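Outer membrane associated protein (Francisella tularensis subsp. tularensis, PDB 6U83) probably ties the outer membrane to peptidoglycan through the OmpA-like domain described here, which holds D-alanine, and may act as a porin as a whole protein. Local coordinates at residues V94-Y99 / Q160-S165; R120-A125 / I138-F143. All blocks are in the same frame, centred on the assembly; numbering follows the deposited sequence.

Contact 1: V94-Y99 / Q160-S165. With DAL (D-alanine), chain D.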
loop_
_atom_site.group_PDB
_atom_site.type_symbol
_atom_site.label_atom_id
_atom_site.label_comp_id
_atom_site.label_asym_id
_atom_site.label_seq_id
_atom_site.Cartn_x
_atom_site.Cartn_y
_atom_site.Cartn_z
ATOM N N VAL A 94 2.226 -6.902 8.545
ATOM C CA VAL A 94 1.584 -6.071 7.531
ATOM C C VAL A 94 0.862 -6.970 6.546
ATOM O O VAL A 94 1.452 -7.915 6.016
ATOM C CB VAL A 94 2.593 -5.197 6.764
ATOM C CG1 VAL A 94 1.852 -4.256 5.836
ATOM C CG2 VAL A 94 3.460 -4.430 7.712
ATOM N N THR A 95 -0.388 -6.647 6.257
ATOM C CA THR A 95 -1.145 -7.350 5.235
ATOM C C THR A 95 -1.062 -6.575 3.933
ATOM O O THR A 95 -1.434 -5.399 3.881
ATOM C CB THR A 95 -2.593 -7.522 5.666
ATOM O OG1 THR A 95 -2.615 -8.311 6.859
ATOM C CG2 THR A 95 -3.378 -8.225 4.572
ATOM N N VAL A 96 -0.586 -7.239 2.885
ATOM C CA VAL A 96 -0.386 -6.635 1.576
ATOM C C VAL A 96 -1.476 -7.165 0.650
ATOM O O VAL A 96 -1.505 -8.363 0.333
ATOM C CB VAL A 96 1.012 -6.948 1.035
ATOM C CG1 VAL A 96 1.168 -6.382 -0.341
ATOM C CG2 VAL A 96 2.063 -6.375 1.966
ATOM N N LYS A 97 -2.368 -6.281 0.201
ATOM C CA LYS A 97 -3.550 -6.662 -0.571
ATOM C C LYS A 97 -3.398 -6.212 -2.020
ATOM O O LYS A 97 -3.185 -5.026 -2.285
ATOM C CB LYS A 97 -4.807 -6.047 0.040
ATOM C CG LYS A 97 -5.029 -6.435 1.486
ATOM C CD LYS A 97 -6.180 -5.646 2.053
ATOM C CE LYS A 97 -6.531 -6.137 3.436
ATOM N NZ LYS A 97 -7.682 -5.380 4.014
ATOM N N GLY A 98 -3.555 -7.149 -2.949
ATOM C CA GLY A 98 -3.446 -6.878 -4.365
ATOM C C GLY A 98 -4.806 -6.818 -5.042
ATOM O O GLY A 98 -5.719 -7.551 -4.687
ATOM N N TYR A 99 -4.924 -5.954 -6.047
ATOM C CA TYR A 99 -6.189 -5.780 -6.744
ATOM C C TYR A 99 -5.942 -5.701 -8.245
ATOM O O TYR A 99 -4.804 -5.539 -8.715
ATOM C CB TYR A 99 -6.929 -4.521 -6.269
ATOM C CG TYR A 99 -7.276 -4.528 -4.805
ATOM C CD1 TYR A 99 -8.545 -4.903 -4.380
ATOM C CD2 TYR A 99 -6.333 -4.167 -3.836
ATOM C CE1 TYR A 99 -8.872 -4.921 -3.029
ATOM C CE2 TYR A 99 -6.657 -4.181 -2.464
ATOM C CZ TYR A 99 -7.929 -4.562 -2.080
ATOM O OH TYR A 99 -8.280 -4.587 -0.754
ATOM N N GLN A 160 -5.818 -1.123 -10.553
ATOM C CA GLN A 160 -4.660 -2.002 -10.703
ATOM C C GLN A 160 -3.606 -1.607 -9.673
ATOM O O GLN A 160 -2.758 -0.746 -9.942
ATOM C CB GLN A 160 -4.123 -1.886 -12.127
ATOM C CG GLN A 160 -5.130 -2.285 -13.213
ATOM C CD GLN A 160 -4.785 -1.692 -14.587
ATOM O OE1 GLN A 160 -5.528 -1.876 -15.550
ATOM N NE2 GLN A 160 -3.657 -0.978 -14.676
ATOM N N ARG A 161 -3.637 -2.245 -8.489
ATOM C CA ARG A 161 -2.924 -1.692 -7.340
ATOM C C ARG A 161 -2.724 -2.715 -6.224
ATOM O O ARG A 161 -3.380 -3.758 -6.165
ATOM C CB ARG A 161 -3.675 -0.498 -6.758
ATOM C CG ARG A 161 -4.771 -0.939 -5.802
ATOM C CD ARG A 161 -5.975 -0.050 -5.916
ATOM N NE ARG A 161 -6.998 -0.323 -4.915
ATOM C CZ ARG A 161 -8.058 -1.098 -5.149
ATOM N NH1 ARG A 161 -8.206 -1.672 -6.341
ATOM N NH2 ARG A 161 -8.966 -1.314 -4.194
ATOM N N VAL A 162 -1.815 -2.361 -5.312
ATOM C CA VAL A 162 -1.604 -3.030 -4.038
ATOM C C VAL A 162 -1.820 -2.012 -2.929
ATOM O O VAL A 162 -1.375 -0.866 -3.036
ATOM C CB VAL A 162 -0.189 -3.636 -3.948
ATOM C CG1 VAL A 162 0.207 -3.845 -2.511
ATOM C CG2 VAL A 162 -0.147 -4.948 -4.656
ATOM N N GLU A 163 -2.505 -2.422 -1.868
ATOM C CA GLU A 163 -2.790 -1.558 -0.731
ATOM C C GLU A 163 -2.333 -2.206 0.567
ATOM O O GLU A 163 -2.358 -3.434 0.710
ATOM C CB GLU A 163 -4.280 -1.261 -0.595
ATOM C CG GLU A 163 -4.925 -0.622 -1.789
ATOM C CD GLU A 163 -6.352 -0.245 -1.479
ATOM O OE1 GLU A 163 -6.856 -0.672 -0.407
ATOM O OE2 GLU A 163 -6.963 0.477 -2.295
ATOM N N ALA A 164 -1.966 -1.359 1.528
ATOM C CA ALA A 164 -1.650 -1.794 2.883
ATOM C C ALA A 164 -1.742 -0.591 3.810
ATOM O O ALA A 164 -1.522 0.546 3.383
ATOM C CB ALA A 164 -0.256 -2.413 2.967
ATOM N N SER A 165 -2.060 -0.855 5.079
ATOM C CA SER A 165 -2.081 0.184 6.093
ATOM C C SER A 165 -1.641 -0.400 7.428
ATOM O O SER A 165 -2.038 -1.505 7.791
ATOM C CB SER A 165 -3.475 0.816 6.212
ATOM O OG SER A 165 -4.478 -0.161 6.405
HETATM N N DAL D . -7.434 -6.287 -15.366
HETATM C CA DAL D . -6.138 -5.804 -15.820
HETATM C CB DAL D . -5.474 -6.837 -16.745
HETATM C C DAL D . -5.208 -5.441 -14.664
HETATM O O DAL D . -4.034 -5.159 -14.917
HETATM O OXT DAL D . -5.590 -5.421 -13.479
#

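Contact 2: R120-A125 / I138-F143. With DAL (D-alanine), chain D.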
loop_
_atom_site.group_PDB
_atom_site.type_symbol
_atom_site.label_atom_id
_atom_site.label_comp_id
_atom_site.label_asym_id
_atom_site.label_seq_id
_atom_site.Cartn_x
_atom_site.Cartn_y
_atom_site.Cartn_z
ATOM N N ARG A 120 0.742 -9.330 -7.812
ATOM C CA ARG A 120 1.084 -7.959 -7.448
ATOM C C ARG A 120 1.435 -7.870 -5.966
ATOM O O ARG A 120 2.481 -7.318 -5.594
ATOM C CB ARG A 120 -0.078 -7.028 -7.812
ATOM C CG ARG A 120 -0.225 -6.785 -9.349
ATOM C CD ARG A 120 -1.462 -5.927 -9.722
ATOM N NE ARG A 120 -1.382 -5.552 -11.131
ATOM C CZ ARG A 120 -2.426 -5.299 -11.919
ATOM N NH1 ARG A 120 -3.675 -5.389 -11.456
ATOM N NH2 ARG A 120 -2.209 -4.944 -13.180
ATOM N N ALA A 121 0.583 -8.434 -5.104
ATOM C CA ALA A 121 0.902 -8.495 -3.678
ATOM C C ALA A 121 2.236 -9.193 -3.434
ATOM O O ALA A 121 3.027 -8.763 -2.585
ATOM C CB ALA A 121 -0.203 -9.229 -2.926
ATOM N N GLN A 122 2.512 -10.267 -4.173
ATOM C CA GLN A 122 3.771 -10.980 -3.971
ATOM C C GLN A 122 4.957 -10.126 -4.394
ATOM O O GLN A 122 6.019 -10.163 -3.757
ATOM C CB GLN A 122 3.778 -12.300 -4.736
ATOM C CG GLN A 122 4.959 -13.180 -4.344
ATOM C CD GLN A 122 5.020 -13.432 -2.832
ATOM O OE1 GLN A 122 4.040 -13.871 -2.218
ATOM N NE2 GLN A 122 6.176 -13.153 -2.232
ATOM N N ALA A 123 4.800 -9.373 -5.484
ATOM C CA ALA A 123 5.823 -8.428 -5.906
ATOM C C ALA A 123 6.133 -7.439 -4.791
ATOM O O ALA A 123 7.293 -7.276 -4.389
ATOM C CB ALA A 123 5.364 -7.685 -7.167
ATOM N N VAL A 124 5.093 -6.769 -4.280
ATOM C CA VAL A 124 5.290 -5.785 -3.214
ATOM C C VAL A 124 6.052 -6.417 -2.060
ATOM O O VAL A 124 7.042 -5.862 -1.562
ATOM C CB VAL A 124 3.944 -5.202 -2.753
ATOM C CG1 VAL A 124 4.127 -4.448 -1.446
ATOM C CG2 VAL A 124 3.402 -4.261 -3.797
ATOM N N ALA A 125 5.626 -7.621 -1.655
ATOM C CA ALA A 125 6.222 -8.275 -0.495
ATOM C C ALA A 125 7.663 -8.674 -0.766
ATOM O O ALA A 125 8.512 -8.594 0.129
ATOM C CB ALA A 125 5.402 -9.495 -0.097
ATOM N N ILE A 138 4.991 -10.621 7.034
ATOM C CA ILE A 138 4.309 -10.189 5.814
ATOM C C ILE A 138 3.263 -11.211 5.406
ATOM O O ILE A 138 3.568 -12.399 5.258
ATOM C CB ILE A 138 5.289 -9.947 4.651
ATOM C CG1 ILE A 138 6.297 -8.859 5.012
ATOM C CG2 ILE A 138 4.532 -9.509 3.413
ATOM C CD1 ILE A 138 7.397 -8.712 3.993
ATOM N N ILE A 139 2.038 -10.736 5.195
ATOM C CA ILE A 139 0.916 -11.552 4.751
ATOM C C ILE A 139 0.382 -10.952 3.463
ATOM O O ILE A 139 0.141 -9.741 3.395
ATOM C CB ILE A 139 -0.200 -11.609 5.807
ATOM C CG1 ILE A 139 0.344 -12.122 7.140
ATOM C CG2 ILE A 139 -1.351 -12.456 5.294
ATOM C CD1 ILE A 139 0.663 -11.020 8.132
ATOM N N THR A 140 0.167 -11.800 2.456
ATOM C CA THR A 140 -0.309 -11.356 1.157
ATOM C C THR A 140 -1.680 -11.955 0.860
ATOM O O THR A 140 -1.951 -13.120 1.178
ATOM C CB THR A 140 0.687 -11.713 0.046
ATOM O OG1 THR A 140 0.768 -13.131 -0.116
ATOM C CG2 THR A 140 2.068 -11.185 0.390
ATOM N N LYS A 141 -2.537 -11.122 0.267
ATOM C CA LYS A 141 -3.890 -11.446 -0.158
ATOM C C LYS A 141 -4.125 -10.842 -1.532
ATOM O O LYS A 141 -3.728 -9.701 -1.791
ATOM C CB LYS A 141 -4.937 -10.873 0.793
ATOM C CG LYS A 141 -5.150 -11.593 2.110
ATOM C CD LYS A 141 -6.284 -10.899 2.868
ATOM C CE LYS A 141 -7.006 -11.819 3.860
ATOM N NZ LYS A 141 -8.192 -11.132 4.489
ATOM N N GLY A 142 -4.768 -11.603 -2.408
ATOM C CA GLY A 142 -5.240 -11.105 -3.693
ATOM C C GLY A 142 -6.750 -10.996 -3.673
ATOM O O GLY A 142 -7.423 -11.759 -2.987
ATOM N N PHE A 143 -7.288 -10.028 -4.407
ATOM C CA PHE A 143 -8.730 -9.841 -4.447
ATOM C C PHE A 143 -9.281 -9.804 -5.862
ATOM O O PHE A 143 -10.502 -9.694 -6.032
ATOM C CB PHE A 143 -9.126 -8.548 -3.716
ATOM C CG PHE A 143 -8.925 -8.611 -2.221
ATOM C CD1 PHE A 143 -9.934 -9.064 -1.397
ATOM C CD2 PHE A 143 -7.725 -8.221 -1.646
ATOM C CE1 PHE A 143 -9.752 -9.140 -0.029
ATOM C CE2 PHE A 143 -7.537 -8.280 -0.284
ATOM C CZ PHE A 143 -8.550 -8.744 0.527
HETATM N N DAL D . -7.434 -6.287 -15.366
HETATM C CA DAL D . -6.138 -5.804 -15.820
HETATM C CB DAL D . -5.474 -6.837 -16.745
HETATM C C DAL D . -5.208 -5.441 -14.664
HETATM O O DAL D . -4.034 -5.159 -14.917
HETATM O OXT DAL D . -5.590 -5.421 -13.479
#

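Contact 1: V94-Y99 / Q160-S165
Lys97 and Glu163 form an antiparallel hydrogen-bonded pair where strand 94-98 runs beside strand 161-165, the axes approaching to 4.6 Å with 155° between their directions. Lys97 N reaches Glu163 O at 2.9 Å, and Glu163 N returns a bond to Lys97 O. Gly98 and Val162 make the neighbouring non-hydrogen-bonded pair, their CA atoms only 4.3 Å apart, and the bare glycine CA accepts Val162 CG2 against it. Beyond, Tyr99 N donates to Arg161 O.

Val96 and Val162 share one face, CG1 to CG1 at 3.5 Å, while Ala164 CB touches Val94 CG1. These compact apolar groups suit a face covered by helices 73-89 and 110-130.

On the other face, the guanidinium of Arg161 lies flat over the Tyr99 ring, a cation-pi stack with centres 3.9 Å apart and planes 21° from parallel. With CG between the backbone N and the carbonyl carbon (chi1 84°) and a bend at chi2, the chain brings its guanidinium over the ring. In the guanidinium plane, Arg161 NE makes a salt bridge to Glu163 OE2 at 2.7 Å, arriving from above the carboxylate plane. Bonds to Asn159 O and Asp147 O from NH1 and NH2 further fix its rotation.

Gln160 lies at the start of its segment, where CG comes 3.2 Å from OXT of D-alanine; its amide is tied to Ser101 and Phe64. The pair lies inside the mixed sheet of an OmpA-like domain, packed on helices 73-89 and 110-130, with the D-alanine pocket at the end where Gln160 lies.

Contact 2: R120-A125 / I138-F143
Thr140 faces Ala121 and Ala125, one helical turn apart, where strand 138-142 runs nearly opposite in direction to helix 120-125, with axes 7.7 Å apart at their closest. Followed outward, Thr140 first meets the helix through CB, 4.0 Å from Ala121 CB. Its methyl CG2 lies anti to Thr140's own carbonyl carbon and rests against Ala125 CB at 3.8 Å, with Ala121 O nearby. OG1 takes the place between the backbone N and the carbonyl carbon (chi1 67°), which turns it toward Gln122; yet OG1 and OE1 remain too far apart to bond, and the Gln122 amide pairs through NE2 with Asp126.

Ile138 continues the apolar line, placing CG2 3.6 Å from Ala125 CB. Alanine suits both helix positions, since its single methyl lets the strand come close, and the branched isoleucine and threonine supply the methyls that meet it.

Arg120 turns the other way, its chain extended from CG to NE toward D-alanine. NH1 donates to the ligand's OXT at 2.8 Å, with OXT in the guanidinium plane, and NH2 donates to the second carboxylate oxygen. NE bonds Lys68 O and NH1 also bonds Tyr99 O, which fixes the rotation of the guanidinium in front of the carboxylate.

Residues 120-125 and 138-143 thus meet by van der Waals contact, with no hydrogen bond between the two segments, whereas Arg120 supplies paired N-H donors and probably a positive charge, well matched to a ligand carboxylate.

Strand 94-98 joins the two contacts: in contact 1 it pairs with strand 161-165, and along its other edge it runs parallel to strand 138-142 of contact 2. Probable hydrogen bonds stitch that edge, Val96 N to Ile139 O at 2.7 Å and Gly98 N to Lys141 O at 2.8 Å. Helix 110-130 is the crossover of this beta-alpha-beta unit, and its Val124 CG2 packs 3.5 Å from Val162 CG1. The centres of contact 1 and contact 2 lie about 6 Å apart. Both reach D-alanine, Gln160 by contact and Arg120 by hydrogen bonds; Asp67, Ser101 and Asn113 add further hydrogen bonds, consistent with peptidoglycan-peptide recognition as in other OmpA-like domains.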